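Local coordinates for protein aclacinomycin-N/aclacinomycin-A oxidase (Streptomyces galilaeus, PDB 2IPI) that oxidises the terminal sugar of aclacinomycins in two successive oxygen-dependent steps, using a bicovalently attached FAD, in the last two steps of antibiotic biosynthesis, at residues A[463-474]-A[487-495]; A[384-393]-A[434-442]. All blocks are in the same frame, centred on the assembly; numbering follows the deposited sequence.

Contact 1. Residues A[463-474]-A[487-495]; sequences EGTFINYPDVDL and YTLYYKGNY. With FAD (flavin-adenine dinucleotide), chain F.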
loop_
_atom_site.group_PDB
_atom_site.type_symbol
_atom_site.label_atom_id
_atom_site.label_comp_id
_atom_site.label_asym_id
_atom_site.label_seq_id
_atom_site.Cartn_x
_atom_site.Cartn_y
_atom_site.Cartn_z
ATOM N N GLU A 463 13.622 -2.806 8.031
ATOM C CA GLU A 463 12.671 -3.868 8.355
ATOM C C GLU A 463 12.090 -4.474 7.084
ATOM O O GLU A 463 10.931 -4.897 7.020
ATOM C CB GLU A 463 11.545 -3.312 9.229
ATOM C CG GLU A 463 11.786 -3.464 10.705
ATOM C CD GLU A 463 10.562 -3.362 11.585
ATOM O OE1 GLU A 463 10.353 -4.309 12.377
ATOM O OE2 GLU A 463 9.820 -2.369 11.483
ATOM N N GLY A 464 12.908 -4.502 6.031
ATOM C CA GLY A 464 12.496 -5.147 4.794
ATOM C C GLY A 464 11.689 -4.236 3.904
ATOM O O GLY A 464 11.864 -3.015 3.851
ATOM N N THR A 465 10.749 -4.839 3.162
ATOM C CA THR A 465 9.894 -3.962 2.334
ATOM C C THR A 465 8.433 -4.359 2.511
ATOM O O THR A 465 8.180 -5.210 3.368
ATOM C CB THR A 465 10.396 -3.930 0.888
ATOM O OG1 THR A 465 9.499 -3.139 0.099
ATOM C CG2 THR A 465 10.464 -5.304 0.255
ATOM N N PHE A 466 7.508 -3.758 1.794
ATOM C CA PHE A 466 6.057 -3.787 1.983
ATOM C C PHE A 466 5.341 -4.642 0.963
ATOM O O PHE A 466 5.566 -4.428 -0.228
ATOM C CB PHE A 466 5.576 -2.336 1.864
ATOM C CG PHE A 466 4.106 -2.043 2.028
ATOM C CD1 PHE A 466 3.352 -2.668 3.006
ATOM C CD2 PHE A 466 3.484 -1.138 1.189
ATOM C CE1 PHE A 466 2.006 -2.384 3.144
ATOM C CE2 PHE A 466 2.140 -0.838 1.320
ATOM C CZ PHE A 466 1.401 -1.459 2.305
ATOM N N ILE A 467 4.480 -5.588 1.335
ATOM C CA ILE A 467 3.872 -6.465 0.344
ATOM C C ILE A 467 3.134 -5.737 -0.769
ATOM O O ILE A 467 3.105 -6.198 -1.914
ATOM C CB ILE A 467 2.902 -7.502 0.967
ATOM C CG1 ILE A 467 1.606 -6.864 1.465
ATOM C CG2 ILE A 467 3.579 -8.308 2.049
ATOM C CD1 ILE A 467 1.383 -7.002 2.941
ATOM N N ASN A 468 2.525 -4.575 -0.522
ATOM C CA ASN A 468 1.793 -3.880 -1.577
ATOM C C ASN A 468 2.715 -3.135 -2.532
ATOM O O ASN A 468 2.289 -2.393 -3.430
ATOM C CB ASN A 468 0.798 -2.904 -0.936
ATOM C CG ASN A 468 -0.565 -3.527 -0.703
ATOM O OD1 ASN A 468 -0.775 -4.736 -0.826
ATOM N ND2 ASN A 468 -1.509 -2.652 -0.370
ATOM N N TYR A 469 4.004 -3.348 -2.338
ATOM C CA TYR A 469 5.099 -2.985 -3.190
ATOM C C TYR A 469 5.795 -4.246 -3.711
ATOM O O TYR A 469 6.944 -4.492 -3.341
ATOM C CB TYR A 469 6.144 -2.155 -2.450
ATOM C CG TYR A 469 5.715 -0.833 -1.856
ATOM C CD1 TYR A 469 6.604 -0.168 -1.020
ATOM C CD2 TYR A 469 4.482 -0.253 -2.105
ATOM C CE1 TYR A 469 6.284 1.044 -0.439
ATOM C CE2 TYR A 469 4.144 0.964 -1.532
ATOM C CZ TYR A 469 5.048 1.599 -0.705
ATOM O OH TYR A 469 4.744 2.810 -0.123
ATOM N N PRO A 470 5.129 -5.052 -4.522
ATOM C CA PRO A 470 5.787 -6.260 -5.043
ATOM C C PRO A 470 6.980 -5.892 -5.924
ATOM O O PRO A 470 6.836 -4.929 -6.681
ATOM C CB PRO A 470 4.717 -6.900 -5.923
ATOM C CG PRO A 470 3.900 -5.710 -6.351
ATOM C CD PRO A 470 3.766 -4.957 -5.057
ATOM N N ASP A 471 8.063 -6.654 -5.790
ATOM C CA ASP A 471 9.234 -6.478 -6.649
ATOM C C ASP A 471 9.819 -7.859 -6.993
ATOM O O ASP A 471 10.454 -8.481 -6.154
ATOM C CB ASP A 471 10.285 -5.620 -5.976
ATOM C CG ASP A 471 11.530 -5.417 -6.821
ATOM O OD1 ASP A 471 11.444 -5.444 -8.050
ATOM O OD2 ASP A 471 12.619 -5.247 -6.229
ATOM N N VAL A 472 9.557 -8.301 -8.212
ATOM C CA VAL A 472 9.922 -9.700 -8.513
ATOM C C VAL A 472 11.421 -9.833 -8.710
ATOM O O VAL A 472 11.990 -10.919 -8.800
ATOM C CB VAL A 472 9.056 -10.176 -9.691
ATOM C CG1 VAL A 472 9.699 -9.827 -11.021
ATOM C CG2 VAL A 472 8.772 -11.668 -9.523
ATOM N N ASP A 473 12.129 -8.706 -8.732
ATOM C CA ASP A 473 13.585 -8.687 -8.702
ATOM C C ASP A 473 14.086 -9.258 -7.385
ATOM O O ASP A 473 15.255 -9.656 -7.283
ATOM C CB ASP A 473 14.124 -7.263 -8.882
ATOM C CG ASP A 473 13.779 -6.697 -10.250
ATOM O OD1 ASP A 473 13.588 -5.474 -10.385
ATOM O OD2 ASP A 473 13.709 -7.510 -11.202
ATOM N N LEU A 474 13.207 -9.300 -6.374
ATOM C CA LEU A 474 13.619 -9.856 -5.087
ATOM C C LEU A 474 13.899 -11.355 -5.189
ATOM O O LEU A 474 14.530 -11.904 -4.285
ATOM C CB LEU A 474 12.573 -9.627 -4.001
ATOM C CG LEU A 474 12.284 -8.175 -3.603
ATOM C CD1 LEU A 474 11.519 -8.132 -2.280
ATOM C CD2 LEU A 474 13.558 -7.353 -3.532
ATOM N N TYR A 487 10.711 -13.766 1.237
ATOM C CA TYR A 487 9.643 -13.797 2.243
ATOM C C TYR A 487 10.126 -13.255 3.579
ATOM O O TYR A 487 9.353 -12.674 4.354
ATOM C CB TYR A 487 9.048 -15.203 2.407
ATOM C CG TYR A 487 10.021 -16.338 2.575
ATOM C CD1 TYR A 487 10.207 -17.269 1.566
ATOM C CD2 TYR A 487 10.763 -16.486 3.743
ATOM C CE1 TYR A 487 11.098 -18.313 1.706
ATOM C CE2 TYR A 487 11.654 -17.533 3.885
ATOM C CZ TYR A 487 11.820 -18.446 2.869
ATOM O OH TYR A 487 12.712 -19.493 3.007
ATOM N N THR A 488 11.408 -13.420 3.889
ATOM C CA THR A 488 12.015 -12.733 5.027
ATOM C C THR A 488 11.843 -11.228 4.849
ATOM O O THR A 488 11.476 -10.491 5.753
ATOM C CB THR A 488 13.508 -13.087 5.144
ATOM O OG1 THR A 488 13.611 -14.506 5.390
ATOM C CG2 THR A 488 14.180 -12.356 6.297
ATOM N N LEU A 489 12.120 -10.800 3.611
ATOM C CA LEU A 489 12.113 -9.387 3.289
ATOM C C LEU A 489 10.746 -8.784 3.593
ATOM O O LEU A 489 10.677 -7.725 4.199
ATOM C CB LEU A 489 12.474 -9.146 1.822
ATOM C CG LEU A 489 13.919 -9.412 1.398
ATOM C CD1 LEU A 489 14.148 -8.856 -0.001
ATOM C CD2 LEU A 489 14.924 -8.809 2.369
ATOM N N TYR A 490 9.687 -9.482 3.162
ATOM C CA TYR A 490 8.354 -8.885 3.296
ATOM C C TYR A 490 7.669 -9.173 4.625
ATOM O O TYR A 490 6.847 -8.374 5.098
ATOM C CB TYR A 490 7.478 -9.395 2.149
ATOM C CG TYR A 490 7.631 -8.702 0.827
ATOM C CD1 TYR A 490 7.970 -9.431 -0.310
ATOM C CD2 TYR A 490 7.460 -7.332 0.653
ATOM C CE1 TYR A 490 8.123 -8.837 -1.554
ATOM C CE2 TYR A 490 7.609 -6.725 -0.584
ATOM C CZ TYR A 490 7.944 -7.472 -1.688
ATOM O OH TYR A 490 8.095 -6.879 -2.932
ATOM N N TYR A 491 7.899 -10.317 5.258
ATOM C CA TYR A 491 7.105 -10.711 6.414
ATOM C C TYR A 491 7.913 -11.010 7.668
ATOM O O TYR A 491 7.294 -11.328 8.701
ATOM C CB TYR A 491 6.325 -12.001 6.083
ATOM C CG TYR A 491 5.464 -12.006 4.857
ATOM C CD1 TYR A 491 4.292 -11.248 4.785
ATOM C CD2 TYR A 491 5.790 -12.765 3.749
ATOM C CE1 TYR A 491 3.502 -11.267 3.642
ATOM C CE2 TYR A 491 5.016 -12.789 2.613
ATOM C CZ TYR A 491 3.867 -12.035 2.565
ATOM O OH TYR A 491 3.130 -12.094 1.414
ATOM N N LYS A 492 9.238 -10.957 7.609
ATOM C CA LYS A 492 10.123 -11.323 8.703
ATOM C C LYS A 492 9.682 -12.610 9.379
ATOM O O LYS A 492 9.300 -13.546 8.682
ATOM C CB LYS A 492 10.199 -10.174 9.720
ATOM C CG LYS A 492 10.728 -8.906 9.030
ATOM C CD LYS A 492 10.377 -7.672 9.855
ATOM C CE LYS A 492 11.175 -7.602 11.146
ATOM N NZ LYS A 492 12.016 -6.386 11.309
ATOM N N GLY A 493 9.709 -12.699 10.703
ATOM C CA GLY A 493 9.384 -13.934 11.392
ATOM C C GLY A 493 7.960 -14.420 11.256
ATOM O O GLY A 493 7.595 -15.439 11.845
ATOM N N ASN A 494 7.130 -13.696 10.511
ATOM C CA ASN A 494 5.714 -14.030 10.398
ATOM C C ASN A 494 5.407 -15.037 9.314
ATOM O O ASN A 494 4.300 -15.591 9.300
ATOM C CB ASN A 494 4.911 -12.744 10.151
ATOM C CG ASN A 494 4.516 -12.103 11.468
ATOM O OD1 ASN A 494 4.895 -12.557 12.551
ATOM N ND2 ASN A 494 3.734 -11.023 11.368
ATOM N N TYR A 495 6.338 -15.284 8.407
ATOM C CA TYR A 495 6.101 -16.155 7.276
ATOM C C TYR A 495 5.683 -17.585 7.601
ATOM O O TYR A 495 4.765 -18.080 6.920
ATOM C CB TYR A 495 7.366 -16.259 6.407
ATOM C CG TYR A 495 7.115 -16.800 5.021
ATOM C CD1 TYR A 495 7.800 -17.939 4.596
ATOM C CD2 TYR A 495 6.225 -16.196 4.137
ATOM C CE1 TYR A 495 7.584 -18.445 3.331
ATOM C CE2 TYR A 495 6.013 -16.703 2.866
ATOM C CZ TYR A 495 6.697 -17.838 2.469
ATOM O OH TYR A 495 6.519 -18.371 1.209
HETATM P PA FAD F . -5.619 -5.151 -7.708
HETATM O O1A FAD F . -4.728 -5.236 -8.798
HETATM O O2A FAD F . -6.990 -5.458 -8.114
HETATM O O5B FAD F . -5.169 -6.093 -6.532
HETATM C C5B FAD F . -3.886 -6.121 -6.054
HETATM C C4B FAD F . -3.584 -7.479 -5.426
HETATM O O4B FAD F . -4.654 -7.850 -4.601
HETATM C C3B FAD F . -3.515 -8.587 -6.493
HETATM O O3B FAD F . -2.712 -9.627 -6.068
HETATM C C2B FAD F . -4.949 -9.084 -6.566
HETATM O O2B FAD F . -5.110 -10.385 -7.064
HETATM C C1B FAD F . -5.343 -8.935 -5.113
HETATM N N9A FAD F . -6.802 -8.858 -4.899
HETATM C C8A FAD F . -7.660 -8.016 -5.489
HETATM N N7A FAD F . -8.889 -8.220 -5.038
HETATM C C5A FAD F . -8.823 -9.226 -4.166
HETATM C C6A FAD F . -9.780 -9.864 -3.388
HETATM N N6A FAD F . -10.981 -9.427 -3.415
HETATM N N1A FAD F . -9.416 -10.843 -2.577
HETATM C C2A FAD F . -8.148 -11.177 -2.513
HETATM N N3A FAD F . -7.208 -10.583 -3.225
HETATM C C4A FAD F . -7.528 -9.635 -4.053
HETATM N N1 FAD F . -0.749 1.551 -0.782
HETATM C C2 FAD F . -0.656 1.992 0.517
HETATM O O2 FAD F . -0.481 1.293 1.417
HETATM N N3 FAD F . -0.781 3.335 0.747
HETATM C C4 FAD F . -0.998 4.242 -0.275
HETATM O O4 FAD F . -1.193 5.393 -0.004
HETATM C C4X FAD F . -1.109 3.778 -1.588
HETATM N N5 FAD F . -1.296 4.626 -2.639
HETATM C C5X FAD F . -1.471 4.170 -3.905
HETATM C C6 FAD F . -1.755 5.053 -4.948
HETATM C C7 FAD F . -1.870 4.578 -6.222
HETATM C C7M FAD F . -2.286 5.561 -7.267
HETATM C C8 FAD F . -1.806 3.206 -6.483
HETATM C C8M FAD F . -2.248 2.682 -7.831
HETATM C C9 FAD F . -1.544 2.366 -5.425
HETATM C C9A FAD F . -1.339 2.809 -4.142
HETATM N N10 FAD F . -1.056 1.939 -3.106
HETATM C C10 FAD F . -0.987 2.412 -1.829
HETATM C "C1'" FAD F . -0.366 0.637 -3.350
HETATM C "C2'" FAD F . -1.277 -0.567 -3.594
HETATM O "O2'" FAD F . -1.382 -1.055 -4.891
HETATM C "C3'" FAD F . -2.671 -0.415 -3.031
HETATM O "O3'" FAD F . -2.652 -0.122 -1.668
HETATM C "C4'" FAD F . -3.402 -1.719 -3.474
HETATM O "O4'" FAD F . -2.589 -2.786 -3.753
HETATM C "C5'" FAD F . -4.371 -1.674 -4.631
HETATM O "O5'" FAD F . -5.094 -2.857 -4.704
HETATM P P FAD F . -6.119 -2.969 -5.877
HETATM O O1P FAD F . -7.292 -3.647 -5.460
HETATM O O2P FAD F . -6.362 -1.677 -6.353
HETATM O O3P FAD F . -5.407 -3.709 -7.081
#
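Gly464 and Thr465 pass the C-terminal turn of helix 486-491 at Leu489, whose carbonyl oxygen accepts the N-H of Thr465 (Thr465 N to Leu489 O 3.1 Å) and also a CA-H...O contact from Gly464. With no side chain, and at backbone angles that suit glycine (phi 85°), Gly464 can lie close against that oxygen. Next along the helix, Tyr490 reaches into the curve of the 463-474 segment. Tyr490 OH donates to Tyr469 O at 2.7 Å and accepts a weak, bent bond from Asp471 N, so the phenol bridges the backbone on both sides of Pro470. Thr465 CG2 lies 3.3 Å from Tyr490 CE2, and Leu474 CD1 lies 3.5 Å from Tyr490 CE1 and also touches Leu489 CD1. This berberine-bridge-enzyme-like (BBE) C-terminal region carries a type I turn, Phe466 to Tyr469, onto the flavin. Asn468 ND2 comes within 3.1 Å of FAD O3', FAD O2 lies at the edge of the Phe466 ring, and the OH of Tyr469, a proton-acceptor tyrosine, is hydrogen-bonded to the bound anthracycline. Ile467 CG2, anti to the carbonyl carbon, touches Tyr491 CE1 at 3.4 Å; the hydroxyl of Tyr491 is hydrogen-bonded to Gly214 O. Beyond the helix end, the chain of Lys492 bends to bring NZ to the anti side of Glu463 OE1 (2.9 Å), a salt bridge, while Glu463 OE2 is hydrogen-bonded to Ser418 OG and Asp417 N.

Contact 2. Residues A[384-393]-A[434-442]; sequences LSADSQVWGE and DDANLAWIR. With AKY (methyl (2S,4R)-2-ethyl-2,5,7-trihydroxy-6,11-dioxo-4-{[2,3,6-trideoxy-4-O-{2,6-dideoxy-4-O-[(2S,6S)-6-methyl-5-oxotetrahydro-2h -pyran-2-yl]-alpha-D-lyxo-hexopyranosyl}-3-(dimethylamino)-D-ribo-hexopyranosyl]oxy}-1,2,3,4,6,11-hexahydrotetracene-1-c arboxylate), chain E.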
loop_
_atom_site.group_PDB
_atom_site.type_symbol
_atom_site.label_atom_id
_atom_site.label_comp_id
_atom_site.label_asym_id
_atom_site.label_seq_id
_atom_site.Cartn_x
_atom_site.Cartn_y
_atom_site.Cartn_z
ATOM N N LEU A 384 19.975 11.214 -8.327
ATOM C CA LEU A 384 18.821 12.078 -8.627
ATOM C C LEU A 384 19.320 13.269 -9.436
ATOM O O LEU A 384 18.652 13.702 -10.364
ATOM C CB LEU A 384 18.085 12.461 -7.348
ATOM C CG LEU A 384 17.188 11.371 -6.735
ATOM C CD1 LEU A 384 16.784 11.700 -5.303
ATOM C CD2 LEU A 384 15.958 11.139 -7.598
ATOM N N SER A 385 20.494 13.792 -9.111
ATOM C CA SER A 385 20.996 14.982 -9.785
ATOM C C SER A 385 21.333 14.755 -11.256
ATOM O O SER A 385 21.266 15.688 -12.066
ATOM C CB SER A 385 22.230 15.519 -9.051
ATOM O OG SER A 385 22.471 16.848 -9.504
ATOM N N ALA A 386 21.694 13.530 -11.612
ATOM C CA ALA A 386 22.133 13.180 -12.953
ATOM C C ALA A 386 21.098 13.477 -14.026
ATOM O O ALA A 386 19.890 13.384 -13.853
ATOM C CB ALA A 386 22.535 11.705 -13.028
ATOM N N ASP A 387 21.634 13.834 -15.199
ATOM C CA ASP A 387 20.865 13.927 -16.424
ATOM C C ASP A 387 20.656 12.520 -16.981
ATOM O O ASP A 387 21.072 12.152 -18.081
ATOM C CB ASP A 387 21.559 14.827 -17.439
ATOM C CG ASP A 387 20.823 14.992 -18.748
ATOM O OD1 ASP A 387 19.590 15.202 -18.723
ATOM O OD2 ASP A 387 21.482 14.890 -19.808
ATOM N N SER A 388 19.960 11.723 -16.169
ATOM C CA SER A 388 19.463 10.417 -16.553
ATOM C C SER A 388 18.638 10.541 -17.816
ATOM O O SER A 388 18.363 11.648 -18.313
ATOM C CB SER A 388 18.603 9.852 -15.413
ATOM O OG SER A 388 17.299 9.524 -15.892
ATOM N N GLN A 389 18.162 9.444 -18.415
ATOM C CA GLN A 389 17.219 9.799 -19.500
ATOM C C GLN A 389 15.801 9.466 -19.066
ATOM O O GLN A 389 14.880 9.411 -19.871
ATOM C CB GLN A 389 17.615 9.157 -20.827
ATOM C CG GLN A 389 17.234 9.990 -22.037
ATOM C CD GLN A 389 18.328 10.947 -22.494
ATOM O OE1 GLN A 389 19.518 10.650 -22.380
ATOM N NE2 GLN A 389 17.918 12.107 -22.992
ATOM N N VAL A 390 15.626 9.254 -17.754
ATOM C CA VAL A 390 14.354 8.781 -17.225
ATOM C C VAL A 390 13.842 9.565 -16.015
ATOM O O VAL A 390 14.603 10.163 -15.257
ATOM C CB VAL A 390 14.431 7.302 -16.780
ATOM C CG1 VAL A 390 15.615 6.557 -17.370
ATOM C CG2 VAL A 390 14.481 7.233 -15.256
ATOM N N TRP A 391 12.525 9.523 -15.855
ATOM C CA TRP A 391 11.750 10.163 -14.808
ATOM C C TRP A 391 11.751 9.371 -13.505
ATOM O O TRP A 391 10.788 8.646 -13.235
ATOM C CB TRP A 391 10.298 10.339 -15.272
ATOM C CG TRP A 391 9.796 11.739 -15.143
ATOM C CD1 TRP A 391 8.861 12.210 -14.271
ATOM C CD2 TRP A 391 10.215 12.861 -15.935
ATOM N NE1 TRP A 391 8.673 13.561 -14.471
ATOM C CE2 TRP A 391 9.494 13.982 -15.488
ATOM C CE3 TRP A 391 11.130 13.019 -16.975
ATOM C CZ2 TRP A 391 9.656 15.251 -16.042
ATOM C CZ3 TRP A 391 11.290 14.282 -17.522
ATOM C CH2 TRP A 391 10.556 15.378 -17.055
ATOM N N GLY A 392 12.808 9.490 -12.708
ATOM C CA GLY A 392 12.993 8.799 -11.460
ATOM C C GLY A 392 12.720 9.634 -10.232
ATOM O O GLY A 392 12.804 10.869 -10.175
ATOM N N GLU A 393 12.352 8.958 -9.133
ATOM C CA GLU A 393 12.191 9.707 -7.889
ATOM C C GLU A 393 12.163 8.770 -6.680
ATOM O O GLU A 393 11.841 7.592 -6.796
ATOM C CB GLU A 393 10.943 10.582 -7.907
ATOM C CG GLU A 393 9.609 9.892 -8.168
ATOM C CD GLU A 393 8.741 9.977 -6.916
ATOM O OE1 GLU A 393 7.537 10.304 -6.985
ATOM O OE2 GLU A 393 9.342 9.701 -5.854
ATOM N N ASP A 434 11.609 0.829 -22.069
ATOM C CA ASP A 434 11.524 -0.009 -20.871
ATOM C C ASP A 434 12.891 -0.371 -20.310
ATOM O O ASP A 434 13.170 -0.445 -19.113
ATOM C CB ASP A 434 10.770 -1.303 -21.211
ATOM C CG ASP A 434 9.283 -1.140 -21.406
ATOM O OD1 ASP A 434 8.758 -0.000 -21.360
ATOM O OD2 ASP A 434 8.603 -2.182 -21.605
ATOM N N ASP A 435 13.821 -0.632 -21.235
ATOM C CA ASP A 435 15.164 -1.035 -20.827
ATOM C C ASP A 435 15.903 0.074 -20.096
ATOM O O ASP A 435 16.548 -0.151 -19.068
ATOM C CB ASP A 435 15.962 -1.501 -22.055
ATOM C CG ASP A 435 15.495 -2.880 -22.511
ATOM O OD1 ASP A 435 15.259 -3.746 -21.642
ATOM O OD2 ASP A 435 15.359 -3.081 -23.734
ATOM N N ALA A 436 15.834 1.298 -20.604
ATOM C CA ALA A 436 16.546 2.398 -19.953
ATOM C C ALA A 436 15.917 2.685 -18.598
ATOM O O ALA A 436 16.597 2.849 -17.590
ATOM C CB ALA A 436 16.533 3.636 -20.837
ATOM N N ASN A 437 14.579 2.731 -18.579
ATOM C CA ASN A 437 13.900 2.977 -17.300
ATOM C C ASN A 437 14.208 1.888 -16.290
ATOM O O ASN A 437 14.647 2.182 -15.172
ATOM C CB ASN A 437 12.392 3.122 -17.531
ATOM C CG ASN A 437 12.007 4.498 -18.038
ATOM O OD1 ASN A 437 11.932 5.435 -17.233
ATOM N ND2 ASN A 437 11.742 4.603 -19.338
ATOM N N LEU A 438 14.005 0.628 -16.653
ATOM C CA LEU A 438 14.292 -0.483 -15.750
ATOM C C LEU A 438 15.711 -0.401 -15.195
ATOM O O LEU A 438 15.948 -0.612 -14.004
ATOM C CB LEU A 438 14.088 -1.824 -16.459
ATOM C CG LEU A 438 12.637 -2.227 -16.742
ATOM C CD1 LEU A 438 12.567 -3.193 -17.915
ATOM C CD2 LEU A 438 12.019 -2.837 -15.492
ATOM N N ALA A 439 16.668 -0.079 -16.063
ATOM C CA ALA A 439 18.052 0.016 -15.594
ATOM C C ALA A 439 18.197 1.028 -14.465
ATOM O O ALA A 439 18.811 0.783 -13.425
ATOM C CB ALA A 439 18.968 0.385 -16.756
ATOM N N TRP A 440 17.616 2.199 -14.666
ATOM C CA TRP A 440 17.637 3.286 -13.707
ATOM C C TRP A 440 17.154 2.872 -12.327
ATOM O O TRP A 440 17.852 3.041 -11.331
ATOM C CB TRP A 440 16.767 4.432 -14.261
ATOM C CG TRP A 440 16.093 5.233 -13.188
ATOM C CD1 TRP A 440 14.806 5.138 -12.737
ATOM C CD2 TRP A 440 16.713 6.273 -12.426
ATOM N NE1 TRP A 440 14.597 6.056 -11.745
ATOM C CE2 TRP A 440 15.743 6.767 -11.533
ATOM C CE3 TRP A 440 17.996 6.827 -12.422
ATOM C CZ2 TRP A 440 16.013 7.795 -10.634
ATOM C CZ3 TRP A 440 18.257 7.845 -11.527
ATOM C CH2 TRP A 440 17.276 8.320 -10.646
ATOM N N ILE A 441 15.923 2.342 -12.247
ATOM C CA ILE A 441 15.362 2.069 -10.926
ATOM C C ILE A 441 16.133 0.980 -10.192
ATOM O O ILE A 441 16.259 0.982 -8.967
ATOM C CB ILE A 441 13.875 1.646 -10.974
ATOM C CG1 ILE A 441 13.460 0.831 -12.193
ATOM C CG2 ILE A 441 12.986 2.871 -10.838
ATOM C CD1 ILE A 441 13.860 -0.628 -12.140
ATOM N N ARG A 442 16.656 0.019 -10.966
ATOM C CA ARG A 442 17.347 -1.063 -10.265
ATOM C C ARG A 442 18.673 -0.576 -9.700
ATOM O O ARG A 442 19.036 -0.935 -8.583
ATOM C CB ARG A 442 17.563 -2.247 -11.205
ATOM C CG ARG A 442 16.293 -3.012 -11.518
ATOM C CD ARG A 442 16.397 -3.614 -12.920
ATOM N NE ARG A 442 15.397 -4.664 -13.076
ATOM C CZ ARG A 442 14.983 -5.235 -14.183
ATOM N NH1 ARG A 442 15.479 -4.876 -15.352
ATOM N NH2 ARG A 442 14.055 -6.186 -14.113
HETATM O O15 AKY E . 2.553 4.472 -0.588
HETATM C C42 AKY E . 2.274 5.019 -1.670
HETATM C C40 AKY E . 1.835 6.503 -1.615
HETATM C C38 AKY E . 1.626 7.144 -2.926
HETATM C C39 AKY E . 2.642 4.424 -3.090
HETATM C C41 AKY E . 3.673 3.721 -3.585
HETATM O O14 AKY E . 1.953 5.008 -4.172
HETATM C C37 AKY E . 2.047 6.426 -4.160
HETATM O O13 AKY E . 1.419 7.026 -5.265
HETATM C C35 AKY E . 2.202 7.151 -6.415
HETATM C C34 AKY E . 2.653 8.592 -6.673
HETATM C C36 AKY E . 2.824 9.339 -5.467
HETATM O O11 AKY E . 1.768 9.371 -7.645
HETATM C C33 AKY E . 1.545 6.503 -7.622
HETATM O O12 AKY E . 1.117 5.053 -7.480
HETATM C C32 AKY E . 0.640 7.333 -8.289
HETATM C C31 AKY E . 1.263 8.495 -8.781
HETATM O O7 AKY E . 4.312 12.199 -13.159
HETATM C C7 AKY E . 3.587 12.482 -14.356
HETATM C C8 AKY E . 2.534 13.481 -14.071
HETATM C C9 AKY E . 3.117 14.871 -14.062
HETATM O O9 AKY E . 4.226 14.823 -13.231
HETATM C C13 AKY E . 2.064 15.827 -13.632
HETATM C C14 AKY E . 1.697 15.381 -12.216
HETATM C C20 AKY E . 4.593 12.999 -15.334
HETATM C C19 AKY E . 4.623 14.310 -15.815
HETATM C C10 AKY E . 3.468 15.213 -15.458
HETATM C C11 AKY E . 5.564 14.695 -16.771
HETATM C C18 AKY E . 6.479 13.771 -17.274
HETATM C C17 AKY E . 6.459 12.450 -16.808
HETATM C C6 AKY E . 5.525 12.094 -15.842
HETATM O O6 AKY E . 5.475 10.829 -15.375
HETATM C C12 AKY E . 7.386 14.166 -18.284
HETATM O O3 AKY E . 7.430 15.342 -18.706
HETATM C C15 AKY E . 8.263 13.200 -18.837
HETATM C C1 AKY E . 9.110 13.571 -19.880
HETATM C C2 AKY E . 9.958 12.651 -20.497
HETATM C C3 AKY E . 9.948 11.336 -20.032
HETATM C C16 AKY E . 8.242 11.866 -18.373
HETATM C C5 AKY E . 7.339 11.487 -17.355
HETATM O O5 AKY E . 7.211 10.327 -16.917
HETATM C C4 AKY E . 9.108 10.951 -18.990
HETATM O O4 AKY E . 9.143 9.650 -18.600
HETATM O O18 AKY E . 2.321 8.290 -9.731
HETATM C C45 AKY E . 4.031 10.879 -12.672
HETATM C C43 AKY E . 2.330 14.872 -16.417
HETATM O O16 AKY E . 2.159 13.721 -16.833
HETATM O O17 AKY E . 1.482 15.844 -16.862
HETATM C C44 AKY E . 1.590 15.893 -18.291
HETATM O O19 AKY E . 2.656 10.614 -12.537
HETATM C C47 AKY E . 4.263 9.452 -10.599
HETATM N N11 AKY E . 4.974 8.163 -10.668
HETATM C C52 AKY E . 5.887 7.808 -9.636
HETATM C C51 AKY E . 4.304 7.060 -11.272
HETATM C C46 AKY E . 4.747 10.693 -11.338
HETATM C C48 AKY E . 2.750 9.501 -10.382
HETATM C C49 AKY E . 2.032 9.611 -11.717
HETATM C C50 AKY E . 1.368 8.381 -12.348
#
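Val390 sets its CG2 methyl over the face of the Trp440 indole, 3.4 Å from the centroid of the five-membered ring and 19° off its normal, a CH-pi contact. The contact packs strand 391-398 and the residues leading into it, part of the seven-stranded antiparallel sheet on which the anthracycline binds, against helix 434-448, which follows the neighbouring strand 420-428. Strand 391-393 and helix 434-442 run almost parallel, their axes 9.3 Å apart. Trp440 points its CB toward the strand side, and with chi1 at 149°, off the staggered values, its indole lies against Val390 and Gly392. There Gly392 CA comes to 3.2 Å from Trp440 NE1, close backbone packing that the missing side chain allows, and Leu384 CD2 from the end of helix 374-385 lies more loosely near the edge of the six-membered ring. Before the strand, Ser388 OG accepts a hydrogen bond from Val390 N in an ST turn.

Trp391 points its side chain away from the helix and lays one indole face flat along the aglycone of the ligand, Trp391 CZ3 being 3.3 Å from C1 of AKY. Two residues on, Glu393 also turns away from the helix into the pocket; its OE2 is hydrogen-bonded to Ser395, and its OE1 is nearest a methyl of the ligand's dimethylamino group. The Asn437 side chain runs antiparallel alongside that of Val390, ND2 being bonded to His433 O, while Asn437 OD1, buried without a polar partner, rests 3.2 Å from Val390 CB.

The centres of contacts 1 and 2 lie about 24 Å apart, and one ligand reaches from Trp391 to Tyr469: its aglycone is at Trp391 in contact 2, its terminal sugar at Tyr469 in contact 1, beside the flavin. Tyr397, the other proton acceptor, is near residues of both contacts: its side chain is about 5 Å from that of Tyr469 and about 6 Å from that of Glu393, while the side chain of Glu393 stays about 11 Å from FAD. Both segments of contact 2 precede those of contact 1 in the chain, and helix 434-448 leads on toward segment 463-474. The two contacts also touch directly, through a salt bridge from Arg442 NH2 to Asp473 OD2 (3.2 Å).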